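Local structure of pentalenene synthase (Streptomyces chartreusis NRRL 3882, 6Q4S) at residues V5-P10 and G307-A312; L27-E32 and L69-S74; V103-P108 and L121-V126; A189-R192 and E197-A200; Q279-L284 and A289-V294. The protein probably catalyses the magnesium-dependent cyclisation of (2E,6E)-farnesyl diphosphate to the bicyclic sesquiterpene alcohol 7-epi-alpha-eudesmol. All coordinates share one frame; numbering follows the deposited sequence.

Contact 1 of 5, residues V5-P10 and G307-A312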
# COMPACT_ATOMS: atom_id res chain seq x y z
N VAL A 5 15.94 3.77 -33.76
CA VAL A 5 15.26 4.94 -33.19
C VAL A 5 16.16 5.58 -32.09
O VAL A 5 16.67 4.92 -31.16
CB VAL A 5 13.82 4.59 -32.68
CG1 VAL A 5 13.14 5.78 -32.09
CG2 VAL A 5 12.92 4.09 -33.81
N ARG A 6 16.41 6.87 -32.29
CA ARG A 6 17.11 7.75 -31.35
C ARG A 6 16.07 8.77 -30.94
O ARG A 6 15.12 9.05 -31.67
CB ARG A 6 18.35 8.42 -32.03
CG ARG A 6 19.71 7.75 -31.74
CD ARG A 6 19.62 6.24 -31.42
NE ARG A 6 20.88 5.50 -31.48
CZ ARG A 6 21.00 4.16 -31.33
NH1 ARG A 6 19.94 3.39 -31.07
NH2 ARG A 6 22.19 3.58 -31.43
N PHE A 7 16.23 9.33 -29.76
CA PHE A 7 15.32 10.41 -29.34
C PHE A 7 16.25 11.53 -28.97
O PHE A 7 17.35 11.28 -28.43
CB PHE A 7 14.46 10.02 -28.11
CG PHE A 7 13.48 8.91 -28.35
CD1 PHE A 7 13.87 7.59 -28.30
CD2 PHE A 7 12.15 9.19 -28.66
CE1 PHE A 7 12.98 6.56 -28.51
CE2 PHE A 7 11.25 8.14 -28.88
CZ PHE A 7 11.67 6.84 -28.80
N ASP A 8 15.86 12.76 -29.26
CA ASP A 8 16.60 13.87 -28.71
C ASP A 8 15.75 14.53 -27.64
O ASP A 8 14.78 15.24 -27.92
CB ASP A 8 17.11 14.85 -29.78
CG ASP A 8 18.22 15.73 -29.23
OD1 ASP A 8 19.33 15.20 -28.90
OD2 ASP A 8 17.95 16.94 -29.09
N LEU A 9 16.13 14.25 -26.39
CA LEU A 9 15.37 14.67 -25.22
C LEU A 9 15.84 16.05 -24.81
O LEU A 9 17.01 16.32 -24.92
CB LEU A 9 15.63 13.65 -24.10
CG LEU A 9 15.23 12.19 -24.46
CD1 LEU A 9 15.49 11.19 -23.31
CD2 LEU A 9 13.75 12.20 -24.84
N PRO A 10 14.95 16.94 -24.33
CA PRO A 10 15.37 18.25 -23.82
C PRO A 10 15.74 18.25 -22.32
O PRO A 10 15.21 19.05 -21.57
CB PRO A 10 14.10 19.10 -24.03
CG PRO A 10 13.01 18.13 -23.72
CD PRO A 10 13.48 16.83 -24.35
N GLY A 307 17.93 9.40 -17.88
CA GLY A 307 18.92 8.43 -17.47
C GLY A 307 18.63 7.07 -18.00
O GLY A 307 19.54 6.29 -18.35
N ASN A 308 17.36 6.71 -18.01
CA ASN A 308 16.99 5.42 -18.59
C ASN A 308 17.39 5.40 -20.08
O ASN A 308 17.94 4.44 -20.54
CB ASN A 308 15.49 5.11 -18.46
CG ASN A 308 15.15 3.72 -19.03
OD1 ASN A 308 15.56 2.69 -18.51
ND2 ASN A 308 14.50 3.72 -20.16
N TYR A 309 17.09 6.46 -20.79
CA TYR A 309 17.42 6.55 -22.22
C TYR A 309 18.93 6.38 -22.47
O TYR A 309 19.39 5.44 -23.23
CB TYR A 309 16.93 7.88 -22.79
CG TYR A 309 17.35 8.06 -24.23
CD1 TYR A 309 17.04 7.08 -25.20
CD2 TYR A 309 18.12 9.15 -24.63
CE1 TYR A 309 17.45 7.23 -26.51
CE2 TYR A 309 18.52 9.30 -25.96
CZ TYR A 309 18.19 8.33 -26.88
OH TYR A 309 18.59 8.45 -28.20
N GLU A 310 19.70 7.19 -21.74
CA GLU A 310 21.17 7.18 -21.92
C GLU A 310 21.73 5.90 -21.51
O GLU A 310 22.70 5.45 -22.11
CB GLU A 310 21.88 8.36 -21.21
CG GLU A 310 21.21 9.71 -21.43
CD GLU A 310 21.89 10.54 -22.50
OE1 GLU A 310 22.29 9.89 -23.50
OE2 GLU A 310 22.03 11.80 -22.33
N TRP A 311 21.16 5.24 -20.49
CA TRP A 311 21.65 3.87 -20.17
C TRP A 311 21.33 2.81 -21.30
O TRP A 311 22.11 1.89 -21.58
CB TRP A 311 21.02 3.40 -18.82
CG TRP A 311 21.19 1.99 -18.49
CD1 TRP A 311 22.31 1.39 -18.16
CD2 TRP A 311 20.16 0.98 -18.43
NE1 TRP A 311 22.10 0.05 -17.92
CE2 TRP A 311 20.78 -0.22 -18.07
CE3 TRP A 311 18.77 0.99 -18.64
CZ2 TRP A 311 20.08 -1.41 -17.91
CZ3 TRP A 311 18.08 -0.18 -18.48
CH2 TRP A 311 18.74 -1.37 -18.13
N ALA A 312 20.15 2.93 -21.87
CA ALA A 312 19.68 1.98 -22.91
C ALA A 312 20.61 2.01 -24.14
O ALA A 312 21.02 0.96 -24.62
CB ALA A 312 18.24 2.29 -23.28
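The phenol ring of Tyr309 has CB of Phe7 over one face, 4.2 Å above the ring plane and displaced toward the rim. The Phe7 ring in turn receives the tyrosine at its edge, where Tyr309 CE1 lies near the phenylalanine plane and 4.0 Å from Phe7 CD1. Leu9 approaches Tyr309 obliquely, and its CD1 methyl comes within 3.6 Å of Tyr309 CB at the root of the ring. With CG of Tyr309 anti to the backbone N (chi1 175°), the phenol projects from its helix straight into the N-terminal segment. There Tyr309 OH accepts the backbone N-H of Phe7 in a nearly linear bond, Phe7 N to Tyr309 OH 3.0 Å, 171° at the hydrogen. In the all-helical terpene synthase fold this fastens the irregular N-terminal segment across helix 288-313, the last long helix. The same segment also packs on the neighbouring helices 206-228 and 252-284, through Phe7 on Met222 and Leu9 on Leu267. Replacing Tyr309 by a phenylalanine would remove the hydroxyl and would probably leave the amide of Phe7 without its mate and the N-terminal segment less firmly fixed. The aliphatic part of Arg6 runs past the phenol oxygen, its CG 3.8 Å from Tyr309 OH, and crosses the tyrosine at about a right angle. Next to Tyr309, Asn308 is hydrogen-bonded to Asn223, a probable magnesium ligand.

Contact 2 of 5, residues L27-E32 and L69-S74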
# COMPACT_ATOMS: atom_id res chain seq x y z
N LEU A 27 28.44 -5.44 -6.33
CA LEU A 27 28.78 -6.76 -6.86
C LEU A 27 29.14 -7.83 -5.84
O LEU A 27 28.85 -9.02 -6.08
CB LEU A 27 29.87 -6.71 -7.94
CG LEU A 27 29.49 -5.91 -9.18
CD1 LEU A 27 30.76 -5.71 -10.03
CD2 LEU A 27 28.38 -6.62 -9.92
N ARG A 28 29.81 -7.44 -4.77
CA ARG A 28 30.07 -8.37 -3.66
C ARG A 28 28.79 -8.74 -2.91
O ARG A 28 28.61 -9.90 -2.52
CB ARG A 28 31.06 -7.71 -2.70
CG ARG A 28 32.49 -7.98 -3.23
CD ARG A 28 33.41 -6.83 -2.93
NE ARG A 28 33.49 -6.72 -1.51
CZ ARG A 28 33.56 -5.60 -0.84
NH1 ARG A 28 33.58 -4.43 -1.45
NH2 ARG A 28 33.61 -5.68 0.49
N TRP A 29 27.93 -7.74 -2.75
CA TRP A 29 26.62 -7.95 -2.11
C TRP A 29 25.75 -8.98 -2.85
O TRP A 29 25.14 -9.82 -2.20
CB TRP A 29 25.94 -6.63 -1.95
CG TRP A 29 24.56 -6.65 -1.24
CD1 TRP A 29 24.32 -6.47 0.11
CD2 TRP A 29 23.28 -6.76 -1.87
NE1 TRP A 29 22.96 -6.48 0.34
CE2 TRP A 29 22.29 -6.63 -0.84
CE3 TRP A 29 22.86 -6.94 -3.18
CZ2 TRP A 29 20.91 -6.73 -1.11
CZ3 TRP A 29 21.45 -7.05 -3.45
CH2 TRP A 29 20.51 -6.95 -2.41
N VAL A 30 25.68 -8.93 -4.18
CA VAL A 30 24.84 -9.92 -4.87
C VAL A 30 25.28 -11.35 -4.56
O VAL A 30 24.44 -12.28 -4.45
CB VAL A 30 24.60 -9.71 -6.40
CG1 VAL A 30 24.07 -8.32 -6.67
CG2 VAL A 30 25.80 -9.98 -7.23
N TRP A 31 26.57 -11.56 -4.42
CA TRP A 31 27.06 -12.87 -3.89
C TRP A 31 26.80 -13.19 -2.41
O TRP A 31 26.42 -14.27 -2.02
CB TRP A 31 28.59 -12.98 -4.14
CG TRP A 31 28.92 -13.30 -5.51
CD1 TRP A 31 29.35 -12.44 -6.49
CD2 TRP A 31 28.90 -14.59 -6.08
NE1 TRP A 31 29.61 -13.15 -7.65
CE2 TRP A 31 29.32 -14.47 -7.42
CE3 TRP A 31 28.55 -15.85 -5.61
CZ2 TRP A 31 29.40 -15.55 -8.26
CZ3 TRP A 31 28.63 -16.94 -6.49
CH2 TRP A 31 29.04 -16.78 -7.77
N GLU A 32 27.02 -12.23 -1.56
CA GLU A 32 26.79 -12.39 -0.13
C GLU A 32 25.31 -12.75 0.09
O GLU A 32 25.00 -13.62 0.88
CB GLU A 32 27.10 -11.05 0.55
CG GLU A 32 26.93 -11.02 2.06
CD GLU A 32 26.81 -9.65 2.67
OE1 GLU A 32 27.23 -8.66 2.03
OE2 GLU A 32 26.30 -9.56 3.81
N LEU A 69 20.78 1.67 -3.37
CA LEU A 69 20.02 1.80 -4.63
C LEU A 69 20.38 0.77 -5.69
O LEU A 69 19.48 0.19 -6.31
CB LEU A 69 20.01 3.23 -5.14
CG LEU A 69 19.27 4.23 -4.27
CD1 LEU A 69 19.82 5.62 -4.50
CD2 LEU A 69 17.73 4.22 -4.37
N MET A 70 21.66 0.48 -5.89
CA MET A 70 22.07 -0.55 -6.79
C MET A 70 21.59 -1.91 -6.30
O MET A 70 21.18 -2.76 -7.10
CB MET A 70 23.57 -0.61 -6.97
CG MET A 70 24.14 0.69 -7.56
SD MET A 70 25.93 0.53 -7.72
CE MET A 70 26.17 2.03 -8.69
N ASN A 71 21.69 -2.14 -4.99
CA ASN A 71 21.26 -3.40 -4.48
C ASN A 71 19.71 -3.60 -4.83
O ASN A 71 19.29 -4.66 -5.33
CB ASN A 71 21.53 -3.49 -2.96
CG ASN A 71 23.02 -3.50 -2.61
OD1 ASN A 71 23.89 -3.80 -3.44
ND2 ASN A 71 23.29 -3.31 -1.32
N TRP A 72 18.93 -2.63 -4.48
CA TRP A 72 17.51 -2.60 -4.84
C TRP A 72 17.21 -2.82 -6.32
O TRP A 72 16.49 -3.74 -6.68
CB TRP A 72 16.96 -1.30 -4.45
CG TRP A 72 15.53 -1.14 -4.68
CD1 TRP A 72 14.54 -2.03 -4.43
CD2 TRP A 72 14.92 0.01 -5.18
NE1 TRP A 72 13.32 -1.50 -4.75
CE2 TRP A 72 13.53 -0.24 -5.24
CE3 TRP A 72 15.41 1.23 -5.63
CZ2 TRP A 72 12.62 0.73 -5.63
CZ3 TRP A 72 14.55 2.16 -6.05
CH2 TRP A 72 13.15 1.92 -6.06
N PHE A 73 17.85 -2.01 -7.16
CA PHE A 73 17.82 -2.21 -8.58
C PHE A 73 18.00 -3.68 -8.97
O PHE A 73 17.30 -4.16 -9.83
CB PHE A 73 18.93 -1.43 -9.27
CG PHE A 73 18.48 -0.36 -10.18
CD1 PHE A 73 18.33 -0.61 -11.52
CD2 PHE A 73 18.31 0.94 -9.73
CE1 PHE A 73 17.95 0.39 -12.38
CE2 PHE A 73 17.98 1.97 -10.60
CZ PHE A 73 17.78 1.69 -11.91
N SER A 74 18.97 -4.37 -8.39
CA SER A 74 19.21 -5.70 -8.77
C SER A 74 18.03 -6.66 -8.46
O SER A 74 17.91 -7.67 -9.15
CB SER A 74 20.52 -6.27 -8.14
OG SER A 74 20.41 -6.50 -6.75
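Asn71 lays its carboxamide flat on the indole of Trp29, an amide-pi stack at the crossing of two helices of the all-alpha terpene synthase fold. The two planes are only 8° apart, and Asn71 CG sits 3.3 Å above the indole, over its centre. OD1 reaches over the six-membered ring side, 3.3 Å from Trp29 CE3, whereas ND2 spreads over the pyrrole part, 3.6 Å from Trp29 NE1. One bond back along the side chain, Asn71 CB makes a CH-pi contact with the benzene moiety, 3.5 Å from its centroid and 6° off the normal. The edge of the same ring is met by Ser74, whose OG is 3.5 Å from Trp29 CZ3; Val30 CG1 adds a more distant touch on that hydroxyl. Trp29 has CG anti to the backbone N, which sends the indole from helix 19-32 toward helix 63-79 so that its broad face can take the amide. The axes of the short helical segments pass 10.1 Å apart at 51°. A second shell fixes both flat groups: OD1 of Asn71 is hydrogen-bonded to His26 ND1, one turn earlier on the tryptophan's own helix, and the indole N-H is taken by Glu125 on helix 118-131. Helix 63-79 leads directly to the DDXXD motif, which probably binds magnesium. Ser74, finally, is held by its own helix, with OG donating to Asn71 O at 2.6 Å.

Contact 3 of 5, residues V103-P108 and L121-V126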
# COMPACT_ATOMS: atom_id res chain seq x y z
N VAL A 103 4.36 -7.29 0.92
CA VAL A 103 4.01 -7.00 2.32
C VAL A 103 5.18 -6.49 3.13
O VAL A 103 4.98 -5.95 4.18
CB VAL A 103 3.36 -8.19 3.01
CG1 VAL A 103 2.11 -8.61 2.27
CG2 VAL A 103 4.24 -9.39 3.11
N THR A 104 6.41 -6.61 2.64
CA THR A 104 7.61 -6.23 3.43
C THR A 104 7.54 -4.76 3.79
O THR A 104 7.78 -4.41 4.95
CB THR A 104 8.89 -6.67 2.69
OG1 THR A 104 9.01 -8.09 2.80
CG2 THR A 104 10.14 -6.01 3.20
N PRO A 105 7.13 -3.89 2.86
CA PRO A 105 6.99 -2.50 3.29
C PRO A 105 5.75 -2.23 4.09
O PRO A 105 5.58 -1.12 4.56
CB PRO A 105 6.91 -1.71 2.00
CG PRO A 105 7.50 -2.62 0.96
CD PRO A 105 7.13 -3.99 1.40
N LEU A 106 4.92 -3.25 4.32
CA LEU A 106 3.72 -3.07 5.16
C LEU A 106 3.87 -3.66 6.56
O LEU A 106 2.90 -3.95 7.24
CB LEU A 106 2.52 -3.72 4.43
CG LEU A 106 2.21 -3.00 3.09
CD1 LEU A 106 1.18 -3.80 2.32
CD2 LEU A 106 1.79 -1.55 3.30
N ARG A 107 5.11 -3.85 6.99
CA ARG A 107 5.39 -4.44 8.31
C ARG A 107 6.64 -3.70 8.88
O ARG A 107 7.37 -3.06 8.12
CB ARG A 107 5.54 -5.96 8.09
CG ARG A 107 6.87 -6.55 8.33
CD ARG A 107 7.39 -7.61 7.41
NE ARG A 107 6.61 -8.77 7.17
CZ ARG A 107 6.87 -9.58 6.15
NH1 ARG A 107 7.94 -9.40 5.34
NH2 ARG A 107 6.08 -10.59 5.95
N PRO A 108 6.86 -3.71 10.21
CA PRO A 108 7.97 -2.89 10.71
C PRO A 108 9.34 -3.28 10.09
O PRO A 108 9.58 -4.43 9.76
CB PRO A 108 7.93 -3.12 12.22
CG PRO A 108 6.46 -3.30 12.46
CD PRO A 108 6.05 -4.23 11.34
N LEU A 121 14.75 -12.17 1.68
CA LEU A 121 15.70 -11.72 2.70
C LEU A 121 16.46 -10.50 2.28
O LEU A 121 16.66 -9.61 3.10
CB LEU A 121 16.67 -12.87 3.05
CG LEU A 121 15.96 -14.08 3.69
CD1 LEU A 121 16.82 -15.34 3.50
CD2 LEU A 121 15.63 -13.86 5.16
N ALA A 122 16.88 -10.45 1.03
CA ALA A 122 17.56 -9.29 0.47
C ALA A 122 16.68 -8.10 0.54
O ALA A 122 17.10 -7.02 0.98
CB ALA A 122 18.02 -9.54 -0.94
N TRP A 123 15.43 -8.25 0.10
CA TRP A 123 14.50 -7.13 0.18
C TRP A 123 14.18 -6.72 1.59
O TRP A 123 14.11 -5.53 1.87
CB TRP A 123 13.23 -7.43 -0.64
CG TRP A 123 12.18 -6.38 -0.66
CD1 TRP A 123 10.85 -6.60 -0.39
CD2 TRP A 123 12.29 -4.96 -0.95
NE1 TRP A 123 10.14 -5.44 -0.53
CE2 TRP A 123 10.99 -4.42 -0.86
CE3 TRP A 123 13.33 -4.10 -1.28
CZ2 TRP A 123 10.70 -3.05 -1.06
CZ3 TRP A 123 13.05 -2.74 -1.49
CH2 TRP A 123 11.74 -2.22 -1.36
N ALA A 124 13.98 -7.64 2.52
CA ALA A 124 13.76 -7.17 3.89
C ALA A 124 14.90 -6.26 4.37
O ALA A 124 14.66 -5.25 5.11
CB ALA A 124 13.55 -8.30 4.85
N GLU A 125 16.13 -6.58 3.95
CA GLU A 125 17.29 -5.74 4.30
C GLU A 125 17.24 -4.39 3.65
O GLU A 125 17.34 -3.42 4.35
CB GLU A 125 18.64 -6.44 3.95
CG GLU A 125 19.84 -5.55 4.32
CD GLU A 125 21.16 -6.03 3.70
OE1 GLU A 125 21.63 -7.08 4.19
OE2 GLU A 125 21.68 -5.37 2.75
N VAL A 126 17.01 -4.36 2.33
CA VAL A 126 17.03 -3.14 1.56
C VAL A 126 15.99 -2.18 2.00
O VAL A 126 16.26 -0.98 2.06
CB VAL A 126 17.01 -3.42 0.03
CG1 VAL A 126 16.67 -2.21 -0.84
CG2 VAL A 126 18.32 -4.06 -0.39
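Thr104 and Trp123 owe their meeting to two torsions: CG of Trp123 is anti to the backbone N (chi1 180°), which swings the indole toward the 103-108 turn, and Thr104 has its methyl CG2 anti to the backbone N, turned to the helix, with OG1 on the side of its own amide. The two side chains lie alongside each other, pointing opposite ways. Thr104 CB and CG2 approach the pyrrole part of the indole obliquely, Thr104 CB at 3.7 Å from Trp123 CD1. Farther along the same ring system Pro105 crosses at about a right angle, with its CG 3.8 Å from Trp123 CZ2. The methyl of Thr104 also rests against the helix backbone, CG2 lying 3.9 Å from Ala124 CA. The turn that offers these groups is a short 3-10 segment, in which Leu106 N bonds to Val103 O at 2.7 Å. Both polar ends are satisfied by the preceding helix: Trp123 NE1 by the carbonyl of Leu101 and Thr104 OG1 by that of Glu100. The indole of Trp123 also meets the rings of Trp72 and Trp146, while on the far side of the turn Val103 and Leu106 pack against the second subunit. In this all-helical terpene synthase fold the contact thus packs the 3-10 turn after helix 90-103 against helix 118-131.

Contact 4 of 5, residues A189-R192 and E197-A200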
# COMPACT_ATOMS: atom_id res chain seq x y z
N ALA A 189 11.49 6.87 -5.14
CA ALA A 189 12.73 6.67 -4.45
C ALA A 189 13.68 7.87 -4.65
O ALA A 189 14.72 7.91 -3.98
CB ALA A 189 13.41 5.41 -4.92
N GLY A 190 13.40 8.76 -5.61
CA GLY A 190 14.23 9.91 -5.81
C GLY A 190 14.30 10.80 -4.55
O GLY A 190 15.34 11.41 -4.25
N GLU A 191 13.20 10.84 -3.83
CA GLU A 191 13.07 11.63 -2.62
C GLU A 191 14.00 10.98 -1.54
O GLU A 191 14.78 11.67 -0.90
CB GLU A 191 11.61 11.60 -2.14
CG GLU A 191 10.70 12.51 -2.91
CD GLU A 191 9.23 12.12 -2.80
OE1 GLU A 191 8.46 12.69 -1.98
OE2 GLU A 191 8.85 11.20 -3.53
N ARG A 192 14.00 9.65 -1.42
CA ARG A 192 14.94 8.99 -0.52
C ARG A 192 16.41 9.24 -0.87
O ARG A 192 17.20 9.46 0.04
CB ARG A 192 14.66 7.49 -0.41
CG ARG A 192 15.73 6.64 0.26
CD ARG A 192 15.83 7.12 1.72
NE ARG A 192 16.73 6.23 2.42
CZ ARG A 192 18.05 6.44 2.49
NH1 ARG A 192 18.58 7.46 1.88
NH2 ARG A 192 18.85 5.62 3.14
N GLU A 197 11.24 15.46 0.58
CA GLU A 197 9.92 14.94 0.28
C GLU A 197 9.08 15.96 -0.41
O GLU A 197 9.07 17.13 -0.02
CB GLU A 197 9.21 14.45 1.53
CG GLU A 197 9.88 13.19 2.08
CD GLU A 197 9.15 12.51 3.24
OE1 GLU A 197 7.88 12.77 3.35
OE2 GLU A 197 9.89 11.74 4.00
N VAL A 198 8.37 15.52 -1.43
CA VAL A 198 7.53 16.43 -2.22
C VAL A 198 6.30 16.74 -1.38
O VAL A 198 5.74 15.82 -0.77
CB VAL A 198 7.08 15.80 -3.57
CG1 VAL A 198 6.07 16.70 -4.29
CG2 VAL A 198 8.25 15.59 -4.49
N PRO A 199 5.84 18.04 -1.36
CA PRO A 199 4.63 18.35 -0.54
C PRO A 199 3.44 17.54 -0.95
O PRO A 199 3.15 17.45 -2.17
CB PRO A 199 4.42 19.85 -0.77
CG PRO A 199 5.82 20.34 -0.96
CD PRO A 199 6.53 19.27 -1.77
N ALA A 200 2.75 16.95 0.04
CA ALA A 200 1.75 15.91 -0.24
C ALA A 200 0.62 16.43 -1.12
O ALA A 200 0.13 15.71 -1.97
CB ALA A 200 1.20 15.29 1.05
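Glu191 and Val198 make the tight part of this contact. The carboxylate OE1 of Glu191 accepts the backbone N-H of Val198 at 2.9 Å, and the bond is almost straight, 175° at the hydrogen. The amide arrives on the anti side of the oxygen, 32° out of the carboxylate plane. The isopropyl group of Val198 closes in on the same carboxylate, CG2 standing 3.8 Å from Glu191 OE1, and crosses the glutamate side chain at about a right angle. From CG onward the Glu191 chain is extended, and that length carries the charge from the helix to the loop. OE1 has a second partner in Arg141 of helix 136-161, and this salt bridge together with the amide would be expected to favour the ionised form in a buried setting. The connection closed here is the short link, in the all-alpha terpene synthase fold, from helix 183-194 to helix 200-203, with Pro199 at the N-cap of the latter. Glu197, more open to solvent, makes the looser part. It offers the carboxylate of Glu191 mainly its CA, 3.5 Å from OE1, and its CB, 4.0 Å from the same atom. Its own acid group turns elsewhere: OE1 of Glu197 is hydrogen-bonded to Ser135 and stays 5.4 Å from OE1 of Glu191. Beyond the link, Ala200 packs on Ala200 of the second subunit.

Contact 5 of 5, residues Q279-L284 and A289-V294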
# COMPACT_ATOMS: atom_id res chain seq x y z
N GLN A 279 2.28 27.33 -12.10
CA GLN A 279 0.86 27.64 -11.84
C GLN A 279 0.26 26.68 -10.79
O GLN A 279 -0.62 27.07 -10.02
CB GLN A 279 0.04 27.63 -13.15
CG GLN A 279 -1.48 27.50 -13.03
CD GLN A 279 -2.15 27.32 -14.39
OE1 GLN A 279 -2.24 28.27 -15.17
NE2 GLN A 279 -2.61 26.10 -14.69
N MET A 280 0.69 25.41 -10.79
CA MET A 280 0.19 24.45 -9.82
C MET A 280 0.58 24.93 -8.41
O MET A 280 -0.25 24.93 -7.50
CB MET A 280 0.74 23.02 -10.09
CG MET A 280 0.53 22.03 -8.92
SD MET A 280 1.36 20.47 -9.25
CE MET A 280 2.99 20.87 -8.68
N CYS A 281 1.84 25.34 -8.25
CA CYS A 281 2.34 25.81 -6.99
C CYS A 281 1.60 27.03 -6.51
O CYS A 281 1.34 27.14 -5.32
CB CYS A 281 3.83 26.08 -7.06
SG CYS A 281 4.86 24.62 -7.30
N ASP A 282 1.26 27.93 -7.43
CA ASP A 282 0.41 29.12 -7.14
C ASP A 282 -1.00 28.71 -6.68
O ASP A 282 -1.49 29.19 -5.67
CB ASP A 282 0.28 30.05 -8.38
CG ASP A 282 1.61 30.66 -8.84
OD1 ASP A 282 2.61 30.65 -8.10
OD2 ASP A 282 1.69 31.16 -9.97
N GLU A 283 -1.67 27.85 -7.43
CA GLU A 283 -3.02 27.36 -7.06
C GLU A 283 -3.07 26.65 -5.68
O GLU A 283 -4.05 26.76 -4.95
CB GLU A 283 -3.48 26.46 -8.20
CG GLU A 283 -4.73 25.58 -8.10
CD GLU A 283 -4.85 24.68 -9.36
OE1 GLU A 283 -4.05 24.84 -10.33
OE2 GLU A 283 -5.75 23.80 -9.40
N LEU A 284 -1.99 25.93 -5.36
CA LEU A 284 -1.78 25.33 -4.03
C LEU A 284 -1.30 26.30 -2.95
O LEU A 284 -1.33 25.93 -1.79
CB LEU A 284 -0.76 24.17 -4.13
CG LEU A 284 -1.27 22.96 -4.93
CD1 LEU A 284 -0.17 21.97 -5.20
CD2 LEU A 284 -2.49 22.35 -4.25
N ALA A 289 10.19 27.32 -0.10
CA ALA A 289 10.89 26.07 0.21
C ALA A 289 10.05 24.83 -0.26
O ALA A 289 10.60 23.87 -0.72
CB ALA A 289 11.20 26.00 1.69
N GLU A 290 8.73 24.90 -0.14
CA GLU A 290 7.82 23.93 -0.74
C GLU A 290 8.00 23.89 -2.29
O GLU A 290 8.19 22.80 -2.86
CB GLU A 290 6.37 24.22 -0.36
CG GLU A 290 6.12 23.93 1.13
CD GLU A 290 4.81 24.47 1.70
OE1 GLU A 290 4.16 25.41 1.15
OE2 GLU A 290 4.42 23.92 2.74
N ARG A 291 7.98 25.07 -2.94
CA ARG A 291 8.26 25.17 -4.40
C ARG A 291 9.52 24.50 -4.78
O ARG A 291 9.58 23.81 -5.82
CB ARG A 291 8.36 26.61 -4.90
CG ARG A 291 7.02 27.26 -5.10
CD ARG A 291 7.11 28.79 -5.11
NE ARG A 291 5.74 29.28 -5.08
CZ ARG A 291 4.97 29.50 -6.14
NH1 ARG A 291 5.40 29.34 -7.39
NH2 ARG A 291 3.71 29.86 -5.94
N ASP A 292 10.55 24.71 -3.96
CA ASP A 292 11.86 24.11 -4.20
C ASP A 292 11.85 22.56 -4.12
O ASP A 292 12.68 21.88 -4.77
CB ASP A 292 12.88 24.65 -3.19
CG ASP A 292 14.26 24.05 -3.39
OD1 ASP A 292 14.81 24.25 -4.49
OD2 ASP A 292 14.81 23.34 -2.47
N ARG A 293 11.01 22.03 -3.23
CA ARG A 293 10.89 20.58 -3.04
C ARG A 293 10.13 19.97 -4.25
O ARG A 293 10.51 18.91 -4.72
CB ARG A 293 10.21 20.26 -1.68
CG ARG A 293 11.15 20.51 -0.46
CD ARG A 293 10.34 20.81 0.82
NE ARG A 293 9.32 19.78 1.06
CZ ARG A 293 8.21 19.89 1.78
NH1 ARG A 293 7.90 20.99 2.43
NH2 ARG A 293 7.40 18.84 1.87
N VAL A 294 9.08 20.65 -4.70
CA VAL A 294 8.41 20.36 -5.98
C VAL A 294 9.36 20.27 -7.16
O VAL A 294 9.47 19.20 -7.88
CB VAL A 294 7.25 21.33 -6.24
CG1 VAL A 294 6.68 21.16 -7.66
CG2 VAL A 294 6.15 21.08 -5.24
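Arg291 reaches from its helix across to Cys281 and Asp282 on the helix before it. From CB the chain sets out with CG anti to the carbonyl carbon, and from CG to NE it is extended. CG passes the cysteine side chain, 3.9 Å from Cys281 CB, and NE is held by the carbonyl of Leu286 in the turn joining the two helices. About the CD-NE bond a chi4 of -88° turns the guanidinium so that one of its faces lies against Cys281 CB, 3.6 Å above the plane and toward the rim. Its edge then meets Asp282 in a salt bridge. NH2 donates to the anti lone pair of Asp282 OD1, close to the guanidinium plane; the modelled 2.5 Å between Arg291 NH2 and Asp282 OD1 is unusually short and its exact value doubtful. NH1 makes a weak bond to the same OD1. A leucine in place of Arg291 would remove the guanidinium and is likely to leave the Asp282 carboxylate without this counter-charge and the Leu286 carbonyl without this donor. On the inner side the contact is apolar: the tips of Met280 and Val294 meet end on, Met280 CE 3.8 Å from Val294 CG1, and Cys281 SG lies 3.9 Å from Val294 CG1. Ala202 packs on both Met280 and Val294. The short segments run roughly antiparallel, 141° between their directions, and with the short turn between them form an alpha-alpha hairpin of the last two long helices of the terpene synthase fold.

Contact 1 brings the N-terminal segment onto the last long helix and so closes a loop of nearly the whole chain, inside which the other four are nested. These follow one another in series without crossing. Contact 2 joins helix 19-32 to helix 63-79; contact 3 closes the link from helix 90-103 to helix 118-131; contact 4 closes the turn after helix 183-194; contact 5 folds helix 252-284 against helix 288-313, which contact 1 also uses. Trp72 packs on both Trp123 and Ala189, so contact 2 touches contacts 3 and 4, while Arg293 probably bonds to Glu197 O between contacts 4 and 5. Contacts 1 and 3 lie on opposite sides of the chain's centre.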